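Local coordinates for protein nucleoside hydrolase, putative (Trypanosoma brucei, PDB 3FZ0) that belongs to the inosine-uridine preferring nucleoside hydrolase family, binds a calcium ion and assembles from four copies of its chain, at residues L57-D63 / P97-R101; N240-I246 / I355-V359; S183-E188 / R314-C318; G190-Q195 / Y303-L308. The protein carries 2 engineered substitutions. All coordinates share one frame; numbering follows the deposited sequence.

Contact 1: residues L57-D63 / P97-R101; sequences LDLYDAD and PPSQR. Engineered in segment 97-101: Gln100 (natural residue Lys).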
loop_
_atom_site.group_PDB
_atom_site.type_symbol
_atom_site.label_atom_id
_atom_site.label_comp_id
_atom_site.label_asym_id
_atom_site.label_seq_id
_atom_site.Cartn_x
_atom_site.Cartn_y
_atom_site.Cartn_z
ATOM N N LEU B 57 -26.358 25.128 -21.212
ATOM C CA LEU B 57 -26.276 25.607 -22.591
ATOM C C LEU B 57 -27.600 26.189 -23.140
ATOM O O LEU B 57 -27.569 27.075 -24.010
ATOM C CB LEU B 57 -25.718 24.530 -23.521
ATOM C CG LEU B 57 -24.344 23.965 -23.145
ATOM C CD1 LEU B 57 -23.931 22.846 -24.084
ATOM C CD2 LEU B 57 -23.250 25.039 -23.035
ATOM N N ASP B 58 -28.748 25.697 -22.659
ATOM C CA ASP B 58 -30.042 26.357 -22.923
ATOM C C ASP B 58 -29.987 27.836 -22.565
ATOM O O ASP B 58 -30.355 28.686 -23.376
ATOM C CB ASP B 58 -31.177 25.704 -22.119
ATOM C CG ASP B 58 -31.611 24.369 -22.690
ATOM O OD1 ASP B 58 -31.328 24.087 -23.892
ATOM O OD2 ASP B 58 -32.271 23.615 -21.946
ATOM N N LEU B 59 -29.500 28.127 -21.356
ATOM C CA LEU B 59 -29.367 29.487 -20.872
ATOM C C LEU B 59 -28.670 30.387 -21.907
ATOM O O LEU B 59 -29.125 31.477 -22.182
ATOM C CB LEU B 59 -28.632 29.484 -19.539
ATOM C CG LEU B 59 -28.639 30.779 -18.721
ATOM C CD1 LEU B 59 -30.089 31.140 -18.291
ATOM C CD2 LEU B 59 -27.726 30.677 -17.514
ATOM N N TYR B 60 -27.592 29.893 -22.501
ATOM C CA TYR B 60 -26.793 30.654 -23.459
ATOM C C TYR B 60 -27.248 30.524 -24.906
ATOM O O TYR B 60 -26.768 31.232 -25.775
ATOM C CB TYR B 60 -25.333 30.220 -23.352
ATOM C CG TYR B 60 -24.671 30.782 -22.133
ATOM C CD1 TYR B 60 -24.723 30.105 -20.902
ATOM C CD2 TYR B 60 -24.016 32.012 -22.190
ATOM C CE1 TYR B 60 -24.119 30.642 -19.771
ATOM C CE2 TYR B 60 -23.419 32.542 -21.063
ATOM C CZ TYR B 60 -23.471 31.859 -19.872
ATOM O OH TYR B 60 -22.866 32.398 -18.771
ATOM N N ASP B 61 -28.164 29.598 -25.150
ATOM C CA ASP B 61 -28.475 29.164 -26.499
ATOM C C ASP B 61 -27.290 28.695 -27.290
ATOM O O ASP B 61 -27.242 28.919 -28.481
ATOM C CB ASP B 61 -29.088 30.301 -27.264
ATOM C CG ASP B 61 -30.476 30.028 -27.625
ATOM O OD1 ASP B 61 -30.706 29.132 -28.488
ATOM O OD2 ASP B 61 -31.328 30.717 -27.027
ATOM N N ALA B 62 -26.323 28.073 -26.632
ATOM C CA ALA B 62 -25.069 27.709 -27.294
ATOM C C ALA B 62 -25.177 26.338 -27.940
ATOM O O ALA B 62 -25.724 25.402 -27.335
ATOM C CB ALA B 62 -23.921 27.731 -26.297
ATOM N N ASP B 63 -24.644 26.213 -29.154
ATOM C CA ASP B 63 -24.606 24.917 -29.826
ATOM C C ASP B 63 -23.299 24.140 -29.614
ATOM O O ASP B 63 -22.929 23.304 -30.427
ATOM C CB ASP B 63 -24.986 25.056 -31.303
ATOM C CG ASP B 63 -26.420 25.595 -31.483
ATOM O OD1 ASP B 63 -27.314 25.187 -30.686
ATOM O OD2 ASP B 63 -26.663 26.442 -32.392
ATOM N N PRO B 97 -36.012 24.060 -16.601
ATOM C CA PRO B 97 -36.671 23.206 -17.611
ATOM C C PRO B 97 -35.669 22.243 -18.213
ATOM O O PRO B 97 -34.540 22.659 -18.518
ATOM C CB PRO B 97 -37.141 24.198 -18.677
ATOM C CG PRO B 97 -37.156 25.539 -17.976
ATOM C CD PRO B 97 -35.993 25.477 -16.997
ATOM N N PRO B 98 -36.064 20.962 -18.364
ATOM C CA PRO B 98 -35.206 19.951 -18.974
ATOM C C PRO B 98 -34.816 20.391 -20.375
ATOM O O PRO B 98 -35.595 21.052 -21.037
ATOM C CB PRO B 98 -36.120 18.710 -19.038
ATOM C CG PRO B 98 -37.090 18.917 -17.924
ATOM C CD PRO B 98 -37.371 20.392 -17.982
ATOM N N SER B 99 -33.622 20.017 -20.800
ATOM C CA SER B 99 -33.041 20.457 -22.055
ATOM C C SER B 99 -33.295 19.450 -23.180
ATOM O O SER B 99 -33.131 18.226 -22.997
ATOM C CB SER B 99 -31.531 20.621 -21.866
ATOM O OG SER B 99 -30.894 21.021 -23.057
ATOM N N GLN B 100 -33.638 19.970 -24.355
ATOM C CA GLN B 100 -33.803 19.147 -25.557
ATOM C C GLN B 100 -32.452 18.900 -26.246
ATOM O O GLN B 100 -32.349 18.102 -27.175
ATOM C CB GLN B 100 -34.792 19.813 -26.511
ATOM C CG GLN B 100 -36.138 20.150 -25.856
ATOM C CD GLN B 100 -37.048 18.932 -25.780
ATOM O OE1 GLN B 100 -37.651 18.521 -26.781
ATOM N NE2 GLN B 100 -37.142 18.336 -24.599
ATOM N N ARG B 101 -31.408 19.566 -25.764
ATOM C CA ARG B 101 -30.087 19.433 -26.339
ATOM C C ARG B 101 -29.470 18.042 -26.098
ATOM O O ARG B 101 -28.712 17.536 -26.947
ATOM C CB ARG B 101 -29.177 20.545 -25.819
ATOM C CG ARG B 101 -29.383 21.861 -26.524
ATOM C CD ARG B 101 -28.561 22.986 -25.961
ATOM N NE ARG B 101 -29.368 24.188 -26.004
ATOM C CZ ARG B 101 -29.342 25.097 -26.970
ATOM N NH1 ARG B 101 -28.497 24.985 -27.973
ATOM N NH2 ARG B 101 -30.154 26.129 -26.918
HETATM O O HOH W 1 -33.350 24.366 -19.714
#
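Arg101 reaches from the entry to the next helix back to the C-terminal end of helix 46-60, where the chain turns out of the helix in a Schellman motif at Asp61, and there joins a salt-bridge network with three aspartates. One oxygen, OD1, of each aspartate lies at the edge, near the guanidinium plane. Asp58 OD1 takes the hydrogen of Arg101 NE at 2.9 Å in a fairly straight bond of 162°, received on the anti side of the carboxylate. Asp63 OD1 pairs with Arg101 NH1 at 3.0 Å, while the bond from Arg101 NH2 to Asp61 OD1 is weak at 3.4 Å. Ala62 O lies 2.9 Å from Arg101 NH1, but at an angle too poor for a hydrogen bond. A bend at chi3 (-143°) turns the guanidinium across the helix end, and one of its faces lies over the carbonyl of Leu57. Ser99, whose side chain also meets Gly54 O weakly, secures the base of the arginine: its OG accepts from Arg101 N at 3.1 Å, a capping bond. The other Asp58 oxygen looks to the proline loop, where one water donates both to Asp58 OD2, at 2.6 Å, and to Pro97 O.

Contact 2: residues N240-I246 / I355-V359; sequences NKWQEFI and IVEYV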
loop_
_atom_site.group_PDB
_atom_site.type_symbol
_atom_site.label_atom_id
_atom_site.label_comp_id
_atom_site.label_asym_id
_atom_site.label_seq_id
_atom_site.Cartn_x
_atom_site.Cartn_y
_atom_site.Cartn_z
ATOM N N ASN B 240 -30.946 39.870 -14.291
ATOM C CA ASN B 240 -30.854 39.325 -15.627
ATOM C C ASN B 240 -30.925 37.772 -15.543
ATOM O O ASN B 240 -30.958 37.213 -14.442
ATOM C CB ASN B 240 -29.630 39.879 -16.394
ATOM C CG ASN B 240 -28.290 39.382 -15.858
ATOM O OD1 ASN B 240 -28.159 38.220 -15.448
ATOM N ND2 ASN B 240 -27.261 40.246 -15.923
ATOM N N LYS B 241 -30.953 37.088 -16.693
ATOM C CA LYS B 241 -31.205 35.661 -16.711
ATOM C C LYS B 241 -29.984 34.914 -16.189
ATOM O O LYS B 241 -30.129 33.777 -15.720
ATOM C CB LYS B 241 -31.663 35.176 -18.099
ATOM C CG LYS B 241 -30.696 35.509 -19.211
ATOM C CD LYS B 241 -31.220 35.136 -20.573
ATOM C CE LYS B 241 -30.143 34.478 -21.424
ATOM N NZ LYS B 241 -30.689 34.137 -22.763
ATOM N N TRP B 242 -28.801 35.552 -16.278
ATOM C CA TRP B 242 -27.551 35.031 -15.687
ATOM C C TRP B 242 -27.587 35.075 -14.152
ATOM O O TRP B 242 -27.249 34.117 -13.493
ATOM C CB TRP B 242 -26.281 35.787 -16.171
ATOM C CG TRP B 242 -26.166 36.185 -17.646
ATOM C CD1 TRP B 242 -25.875 37.431 -18.116
ATOM C CD2 TRP B 242 -26.299 35.347 -18.816
ATOM N NE1 TRP B 242 -25.832 37.433 -19.486
ATOM C CE2 TRP B 242 -26.086 36.172 -19.945
ATOM C CE3 TRP B 242 -26.597 33.992 -19.018
ATOM C CZ2 TRP B 242 -26.150 35.692 -21.268
ATOM C CZ3 TRP B 242 -26.676 33.512 -20.336
ATOM C CH2 TRP B 242 -26.456 34.378 -21.447
ATOM N N GLN B 243 -27.978 36.193 -13.572
ATOM C CA GLN B 243 -28.056 36.284 -12.110
ATOM C C GLN B 243 -29.127 35.356 -11.545
ATOM O O GLN B 243 -28.891 34.663 -10.564
ATOM C CB GLN B 243 -28.294 37.719 -11.668
ATOM C CG GLN B 243 -27.243 38.713 -12.164
ATOM C CD GLN B 243 -27.719 40.140 -11.999
ATOM O OE1 GLN B 243 -28.803 40.465 -12.456
ATOM N NE2 GLN B 243 -26.940 40.984 -11.327
ATOM N N GLU B 244 -30.285 35.319 -12.195
ATOM C CA GLU B 244 -31.384 34.439 -11.756
ATOM C C GLU B 244 -30.927 32.974 -11.693
ATOM O O GLU B 244 -31.129 32.289 -10.685
ATOM C CB GLU B 244 -32.603 34.578 -12.660
ATOM C CG GLU B 244 -33.647 33.517 -12.399
ATOM C CD GLU B 244 -34.876 33.697 -13.239
ATOM O OE1 GLU B 244 -35.627 32.709 -13.346
ATOM O OE2 GLU B 244 -35.104 34.810 -13.787
ATOM N N PHE B 245 -30.276 32.538 -12.765
ATOM C CA PHE B 245 -29.744 31.196 -12.865
ATOM C C PHE B 245 -28.702 30.914 -11.774
ATOM O O PHE B 245 -28.760 29.868 -11.143
ATOM C CB PHE B 245 -29.181 30.950 -14.283
ATOM C CG PHE B 245 -28.547 29.590 -14.475
ATOM C CD1 PHE B 245 -29.283 28.533 -14.979
ATOM C CD2 PHE B 245 -27.201 29.382 -14.189
ATOM C CE1 PHE B 245 -28.689 27.276 -15.182
ATOM C CE2 PHE B 245 -26.598 28.127 -14.386
ATOM C CZ PHE B 245 -27.331 27.084 -14.880
ATOM N N ILE B 246 -27.755 31.834 -11.566
ATOM C CA ILE B 246 -26.755 31.672 -10.520
ATOM C C ILE B 246 -27.422 31.606 -9.150
ATOM O O ILE B 246 -27.106 30.725 -8.371
ATOM C CB ILE B 246 -25.593 32.740 -10.593
ATOM C CG1 ILE B 246 -24.817 32.581 -11.923
ATOM C CG2 ILE B 246 -24.647 32.658 -9.325
ATOM C CD1 ILE B 246 -23.779 33.651 -12.174
ATOM N N ILE B 355 -19.217 37.621 -15.879
ATOM C CA ILE B 355 -20.280 36.674 -16.197
ATOM C C ILE B 355 -21.663 37.348 -16.228
ATOM O O ILE B 355 -22.421 37.149 -17.178
ATOM C CB ILE B 355 -20.312 35.479 -15.223
ATOM C CG1 ILE B 355 -19.024 34.686 -15.314
ATOM C CG2 ILE B 355 -21.534 34.585 -15.485
ATOM C CD1 ILE B 355 -18.847 33.655 -14.201
ATOM N N VAL B 356 -21.987 38.145 -15.203
ATOM C CA VAL B 356 -23.352 38.671 -15.087
ATOM C C VAL B 356 -23.609 39.875 -15.995
ATOM O O VAL B 356 -24.756 40.342 -16.132
ATOM C CB VAL B 356 -23.781 38.910 -13.609
ATOM C CG1 VAL B 356 -23.713 37.623 -12.813
ATOM C CG2 VAL B 356 -22.949 40.019 -12.928
ATOM N N GLU B 357 -22.539 40.379 -16.611
ATOM C CA GLU B 357 -22.606 41.574 -17.466
ATOM C C GLU B 357 -22.493 41.203 -18.962
ATOM O O GLU B 357 -22.382 42.055 -19.843
ATOM C CB GLU B 357 -21.507 42.575 -17.089
ATOM C CG GLU B 357 -21.623 43.243 -15.734
ATOM C CD GLU B 357 -20.429 44.160 -15.486
ATOM O OE1 GLU B 357 -19.448 44.013 -16.234
ATOM O OE2 GLU B 357 -20.462 45.039 -14.592
ATOM N N TYR B 358 -22.512 39.917 -19.245
ATOM C CA TYR B 358 -22.255 39.445 -20.592
ATOM C C TYR B 358 -23.434 39.722 -21.545
ATOM O O TYR B 358 -24.597 39.424 -21.240
ATOM C CB TYR B 358 -21.956 37.951 -20.561
ATOM C CG TYR B 358 -21.761 37.280 -21.909
ATOM C CD1 TYR B 358 -20.609 37.515 -22.666
ATOM C CD2 TYR B 358 -22.709 36.395 -22.423
ATOM C CE1 TYR B 358 -20.408 36.909 -23.886
ATOM C CE2 TYR B 358 -22.524 35.770 -23.666
ATOM C CZ TYR B 358 -21.352 36.023 -24.383
ATOM O OH TYR B 358 -21.132 35.400 -25.606
ATOM N N VAL B 359 -23.119 40.298 -22.698
ATOM C CA VAL B 359 -24.094 40.456 -23.766
ATOM C C VAL B 359 -23.498 39.743 -24.989
ATOM O O VAL B 359 -22.376 40.039 -25.410
ATOM C CB VAL B 359 -24.354 41.917 -24.076
ATOM C CG1 VAL B 359 -25.511 42.041 -25.048
ATOM C CG2 VAL B 359 -24.623 42.673 -22.788
#
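The indole of Trp242 meets segment 355-359 with its edge: Val356 O lies beside it in the ring plane, and Tyr358 O takes the NE1 hydrogen at 2.9 Å, also close to that plane (N-H...O 157°). Lys241 CE sits over one face of the indole, toward the rim, and the ring stacks with Tyr60 of helix 46-60. Tyr358 is touched at its own edge, where Trp242 CZ2 comes to 3.7 Å from Tyr358 CD2; the two ring planes are inclined at 51°, an oblique pairing. Asn240 and Gln243 form a capping box at the start of helix 241-249, Asn240 OD1 accepting from Gln243 N at 2.8 Å and Gln243 OE1 from Asn240 N at 2.9 Å. With CG held between backbone N and carbonyl carbon (chi1 69°), the Asn240 amide serves both helices, since its ND2 donates to Val356 O near the end of helix 345-356. The Asn240 ND2 to Val356 O separation, 2.5 Å, is doubtfully short, and the bond is bent at the hydrogen. Below the cap the contact turns apolar. Gln243 CG lies against Val356 CB and CG1, and Ile246 CD1 touches both Val356 CG1, at 4.0 Å, and Ile355 CG2, at 4.1 Å.

Contact 3: residues S183-E188 / R314-C318; sequences SHCDPE and RGATC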
loop_
_atom_site.group_PDB
_atom_site.type_symbol
_atom_site.label_atom_id
_atom_site.label_comp_id
_atom_site.label_asym_id
_atom_site.label_seq_id
_atom_site.Cartn_x
_atom_site.Cartn_y
_atom_site.Cartn_z
ATOM N N SER B 183 -8.873 14.191 -7.114
ATOM C CA SER B 183 -7.705 13.334 -7.012
ATOM C C SER B 183 -8.092 11.990 -6.393
ATOM O O SER B 183 -7.807 10.930 -6.981
ATOM C CB SER B 183 -6.610 14.015 -6.177
ATOM O OG SER B 183 -5.359 13.334 -6.292
ATOM N N HIS B 184 -8.739 12.038 -5.225
ATOM C CA HIS B 184 -9.180 10.835 -4.528
ATOM C C HIS B 184 -10.129 9.994 -5.396
ATOM O O HIS B 184 -10.081 8.795 -5.353
ATOM C CB HIS B 184 -9.839 11.197 -3.186
ATOM C CG HIS B 184 -10.069 10.027 -2.285
ATOM N ND1 HIS B 184 -10.965 10.062 -1.240
ATOM C CD2 HIS B 184 -9.520 8.789 -2.266
ATOM C CE1 HIS B 184 -10.963 8.897 -0.616
ATOM N NE2 HIS B 184 -10.089 8.106 -1.215
ATOM N N CYS B 185 -10.958 10.643 -6.199
ATOM C CA CYS B 185 -11.921 9.958 -7.075
ATOM C C CYS B 185 -11.215 9.058 -8.035
ATOM O O CYS B 185 -11.673 7.955 -8.321
ATOM C CB CYS B 185 -12.751 10.960 -7.870
ATOM S SG CYS B 185 -14.204 11.547 -6.980
ATOM N N ASP B 186 -10.079 9.517 -8.540
ATOM C CA ASP B 186 -9.371 8.697 -9.497
ATOM C C ASP B 186 -7.899 8.983 -9.434
ATOM O O ASP B 186 -7.390 9.776 -10.235
ATOM C CB ASP B 186 -9.922 8.903 -10.923
ATOM C CG ASP B 186 -9.535 7.797 -11.827
ATOM O OD1 ASP B 186 -8.525 7.169 -11.491
ATOM O OD2 ASP B 186 -10.219 7.529 -12.853
ATOM N N PRO B 187 -7.209 8.340 -8.480
ATOM C CA PRO B 187 -5.774 8.540 -8.311
ATOM C C PRO B 187 -5.007 7.995 -9.521
ATOM O O PRO B 187 -4.108 8.673 -10.017
ATOM C CB PRO B 187 -5.469 7.775 -7.020
ATOM C CG PRO B 187 -6.781 7.638 -6.336
ATOM C CD PRO B 187 -7.732 7.412 -7.461
ATOM N N GLU B 188 -5.376 6.812 -10.004
ATOM C CA GLU B 188 -4.711 6.206 -11.180
ATOM C C GLU B 188 -4.744 7.177 -12.378
ATOM O O GLU B 188 -3.730 7.376 -13.050
ATOM C CB GLU B 188 -5.366 4.876 -11.555
ATOM C CG GLU B 188 -5.006 3.700 -10.682
ATOM C CD GLU B 188 -5.783 3.643 -9.355
ATOM O OE1 GLU B 188 -6.611 4.519 -9.052
ATOM O OE2 GLU B 188 -5.582 2.680 -8.615
ATOM N N ARG B 314 -4.362 7.367 0.012
ATOM C CA ARG B 314 -4.708 7.119 -1.396
ATOM C C ARG B 314 -5.299 8.414 -1.943
ATOM O O ARG B 314 -6.140 8.997 -1.300
ATOM C CB ARG B 314 -5.661 5.919 -1.545
ATOM C CG ARG B 314 -6.505 5.942 -2.811
ATOM C CD ARG B 314 -7.126 4.608 -3.174
ATOM N NE ARG B 314 -6.352 4.105 -4.264
ATOM C CZ ARG B 314 -6.712 3.993 -5.543
ATOM N NH1 ARG B 314 -7.924 4.282 -5.998
ATOM N NH2 ARG B 314 -5.798 3.530 -6.370
ATOM N N GLY B 315 -4.803 8.868 -3.097
ATOM C CA GLY B 315 -5.253 10.124 -3.717
ATOM C C GLY B 315 -4.430 11.346 -3.320
ATOM O O GLY B 315 -4.595 12.401 -3.898
ATOM N N ALA B 316 -3.546 11.213 -2.329
ATOM C CA ALA B 316 -2.714 12.341 -1.887
ATOM C C ALA B 316 -1.858 12.849 -3.021
ATOM O O ALA B 316 -1.414 12.066 -3.881
ATOM C CB ALA B 316 -1.822 11.974 -0.654
ATOM N N THR B 317 -1.645 14.168 -3.002
ATOM C CA THR B 317 -0.711 14.849 -3.853
ATOM C C THR B 317 0.667 14.844 -3.187
ATOM O O THR B 317 0.843 15.410 -2.112
ATOM C CB THR B 317 -1.200 16.267 -4.062
ATOM O OG1 THR B 317 -2.558 16.182 -4.475
ATOM C CG2 THR B 317 -0.384 17.002 -5.119
ATOM N N CYS B 318 1.629 14.197 -3.843
ATOM C CA CYS B 318 3.026 14.204 -3.435
ATOM C C CYS B 318 3.858 15.192 -4.238
ATOM O O CYS B 318 3.914 15.117 -5.452
ATOM C CB CYS B 318 3.594 12.799 -3.615
ATOM S SG CYS B 318 2.479 11.607 -2.879
HETATM O O HOH W 2 -3.283 15.274 -6.823
HETATM O O HOH W 3 -9.848 6.078 -4.545
#
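Arg314 and Glu188 meet at about a right angle, their guanidinium and carboxylate planes 52° apart, with the carboxylate at the guanidinium edge. The salt bridge runs from Arg314 NH2 to Glu188 OE2, 2.4 Å as modelled, too short to be trusted, and a weak second bond joins NH1 to OE1. A bend at chi2 (80°) folds the glutamate toward the arginine. Pro187 crosses the arginine, its CG lying over one guanidinium face, toward the rim, 3.6 Å from Arg314 NH1. A water carries NH1 on to His184 O, and Arg314 NE donates to Leu308 O. The His184 ring stands across the arginine chain, its CD2 3.5 Å from Arg314 O; the imidazole's own polar partner is Ser175, through ND1. Gly315 lies flat against the helix, its CA 4.1 Å from His184 CA, at backbone angles that themselves call for glycine. Ser183 OG donates to Gly315 O at 2.7 Å and accepts from a water that also binds Thr317 OG1, which bonds Thr168 N. This buried joint packs the kink between helices 181-185 and 187-195, N-capped by Asp186, onto the end of the connection that leads into strand 317-319, antiparallel to strand 296-306 at one margin of the central sheet.

Contact 4: residues G190-Q195 / Y303-L308; sequences GVVVLQ and YVTVEL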
loop_
_atom_site.group_PDB
_atom_site.type_symbol
_atom_site.label_atom_id
_atom_site.label_comp_id
_atom_site.label_asym_id
_atom_site.label_seq_id
_atom_site.Cartn_x
_atom_site.Cartn_y
_atom_site.Cartn_z
ATOM N N GLY B 190 -4.840 10.400 -12.292
ATOM C CA GLY B 190 -3.920 11.483 -11.977
ATOM C C GLY B 190 -2.472 11.123 -12.235
ATOM O O GLY B 190 -1.687 11.958 -12.705
ATOM N N VAL B 191 -2.103 9.888 -11.921
ATOM C CA VAL B 191 -0.770 9.389 -12.241
ATOM C C VAL B 191 -0.528 9.419 -13.754
ATOM O O VAL B 191 0.541 9.833 -14.193
ATOM C CB VAL B 191 -0.540 7.987 -11.678
ATOM C CG1 VAL B 191 0.705 7.368 -12.294
ATOM C CG2 VAL B 191 -0.421 8.052 -10.187
ATOM N N VAL B 192 -1.510 8.972 -14.536
ATOM C CA VAL B 192 -1.393 8.930 -15.977
ATOM C C VAL B 192 -1.161 10.351 -16.509
ATOM O O VAL B 192 -0.267 10.584 -17.345
ATOM C CB VAL B 192 -2.642 8.264 -16.631
ATOM C CG1 VAL B 192 -2.664 8.485 -18.153
ATOM C CG2 VAL B 192 -2.686 6.769 -16.295
ATOM N N VAL B 193 -1.936 11.309 -16.005
ATOM C CA VAL B 193 -1.830 12.695 -16.454
ATOM C C VAL B 193 -0.466 13.309 -16.128
ATOM O O VAL B 193 0.186 13.851 -17.015
ATOM C CB VAL B 193 -3.005 13.558 -15.941
ATOM C CG1 VAL B 193 -2.694 15.019 -16.112
ATOM C CG2 VAL B 193 -4.310 13.197 -16.734
ATOM N N LEU B 194 -0.028 13.176 -14.873
ATOM C CA LEU B 194 1.245 13.742 -14.402
ATOM C C LEU B 194 2.505 13.007 -14.902
ATOM O O LEU B 194 3.540 13.624 -15.041
ATOM C CB LEU B 194 1.252 13.878 -12.885
ATOM C CG LEU B 194 0.245 14.827 -12.200
ATOM C CD1 LEU B 194 0.094 14.519 -10.698
ATOM C CD2 LEU B 194 0.595 16.293 -12.355
ATOM N N GLN B 195 2.433 11.698 -15.151
ATOM C CA GLN B 195 3.573 10.931 -15.683
ATOM C C GLN B 195 3.717 10.996 -17.209
ATOM O O GLN B 195 4.709 10.520 -17.748
ATOM C CB GLN B 195 3.470 9.468 -15.285
ATOM C CG GLN B 195 3.644 9.181 -13.794
ATOM C CD GLN B 195 5.011 9.582 -13.261
ATOM O OE1 GLN B 195 5.122 10.463 -12.409
ATOM N NE2 GLN B 195 6.043 8.953 -13.760
ATOM N N TYR B 303 8.549 18.323 -9.290
ATOM C CA TYR B 303 7.967 17.004 -9.539
ATOM C C TYR B 303 6.803 16.712 -8.591
ATOM O O TYR B 303 6.942 16.825 -7.369
ATOM C CB TYR B 303 9.009 15.901 -9.390
ATOM C CG TYR B 303 8.436 14.516 -9.595
ATOM C CD1 TYR B 303 8.161 14.029 -10.896
ATOM C CD2 TYR B 303 8.176 13.677 -8.497
ATOM C CE1 TYR B 303 7.633 12.759 -11.098
ATOM C CE2 TYR B 303 7.648 12.397 -8.685
ATOM C CZ TYR B 303 7.374 11.953 -9.989
ATOM O OH TYR B 303 6.859 10.694 -10.179
ATOM N N VAL B 304 5.672 16.331 -9.183
ATOM C CA VAL B 304 4.466 15.984 -8.477
ATOM C C VAL B 304 3.936 14.645 -8.992
ATOM O O VAL B 304 4.026 14.333 -10.195
ATOM C CB VAL B 304 3.415 17.103 -8.670
ATOM C CG1 VAL B 304 2.064 16.744 -8.071
ATOM C CG2 VAL B 304 3.936 18.387 -8.062
ATOM N N THR B 305 3.421 13.837 -8.065
ATOM C CA THR B 305 2.677 12.631 -8.425
ATOM C C THR B 305 1.508 12.382 -7.469
ATOM O O THR B 305 1.340 13.108 -6.511
ATOM C CB THR B 305 3.601 11.406 -8.584
ATOM O OG1 THR B 305 2.911 10.408 -9.327
ATOM C CG2 THR B 305 4.030 10.828 -7.263
ATOM N N VAL B 306 0.684 11.382 -7.747
ATOM C CA VAL B 306 -0.416 10.996 -6.845
ATOM C C VAL B 306 -0.153 9.610 -6.202
ATOM O O VAL B 306 0.216 8.658 -6.888
ATOM C CB VAL B 306 -1.753 10.979 -7.619
ATOM C CG1 VAL B 306 -2.926 10.698 -6.668
ATOM C CG2 VAL B 306 -1.958 12.313 -8.385
ATOM N N GLU B 307 -0.289 9.509 -4.884
ATOM C CA GLU B 307 -0.216 8.220 -4.155
ATOM C C GLU B 307 -1.349 7.286 -4.575
ATOM O O GLU B 307 -2.518 7.685 -4.582
ATOM C CB GLU B 307 -0.333 8.468 -2.652
ATOM C CG GLU B 307 -0.344 7.185 -1.784
ATOM C CD GLU B 307 0.935 6.334 -1.932
ATOM O OE1 GLU B 307 2.040 6.841 -1.685
ATOM O OE2 GLU B 307 0.851 5.146 -2.287
ATOM N N LEU B 308 -1.008 6.046 -4.914
ATOM C CA LEU B 308 -2.018 5.068 -5.273
ATOM C C LEU B 308 -2.285 4.021 -4.196
ATOM O O LEU B 308 -3.343 3.382 -4.212
ATOM C CB LEU B 308 -1.598 4.333 -6.542
ATOM C CG LEU B 308 -1.322 5.137 -7.818
ATOM C CD1 LEU B 308 -0.835 4.206 -8.965
ATOM C CD2 LEU B 308 -2.541 6.006 -8.232
#
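Apolar contacts carry most of this interface, and Leu194 and Val191 supply the bulk of them from one side of the helix. Leu194 points at the strand, and its CD1 reaches Val306 CG2 at 3.8 Å and Val304 CG1 at 4.0 Å, two residues of the same strand face, while also lying 3.9 Å from Thr305 CA between them. The Leu194 and Val306 side chains cross at about a right angle. Val191 works through one methyl. Its CG2, set anti to the carbonyl carbon with CG1 anti to the backbone N, lies 3.5 Å from Leu308 CD2 and 3.4 Å from Val306 O. Gly190 brings bare backbone up to Val306 CG2, where a side-chain carbon would be a tight fit.

The elements brought together are helix 187-195 and strand 296-306 of the mixed central sheet in this alpha/beta fold. Their local axes approach to 7.3 Å and run nearly antiparallel, at 160°, the helix lying along the sheet face. Neighbouring strand 337-343 extends the apolar layer, Cys337 touching both Leu194 and Val304. Val75 of the second subunit packs on Val191 and Leu308, and Met177 of the third subunit on Tyr303.

The hydrogen bond across the contact is at the Gln195 end. Tyr303 OH donates to Gln195 OE1 at 2.8 Å, approaching from a position tilted out of the carbonyl plane. The amide and the phenol ring are turned 82° to one another. A bend at chi2 (-62°) brings the Gln195 amide round to that hydroxyl.

Overall arrangement
The four contacts fall into two pairs on opposite sides of the chain's centre, with 34 to 38 Å between centres from one pair to the other. Contacts 1 and 2 are partly buried and share a junction, helix 46-60 packing on helix 241-249 through Leu59 and Tyr60. Contact 1 is dominated by salt bridges and much of it is exposed, whereas contact 2 mixes helix capping with aromatic and aliphatic packing. Contacts 3 and 4 are buried, 8 Å apart between centres; both use helix 187-195, contact 4 against strand 296-306 and contact 3 against the loop leading into its neighbour 317-319. Contact 3 is mainly polar, contact 4 mainly apolar. Other subunits touch only this second pair.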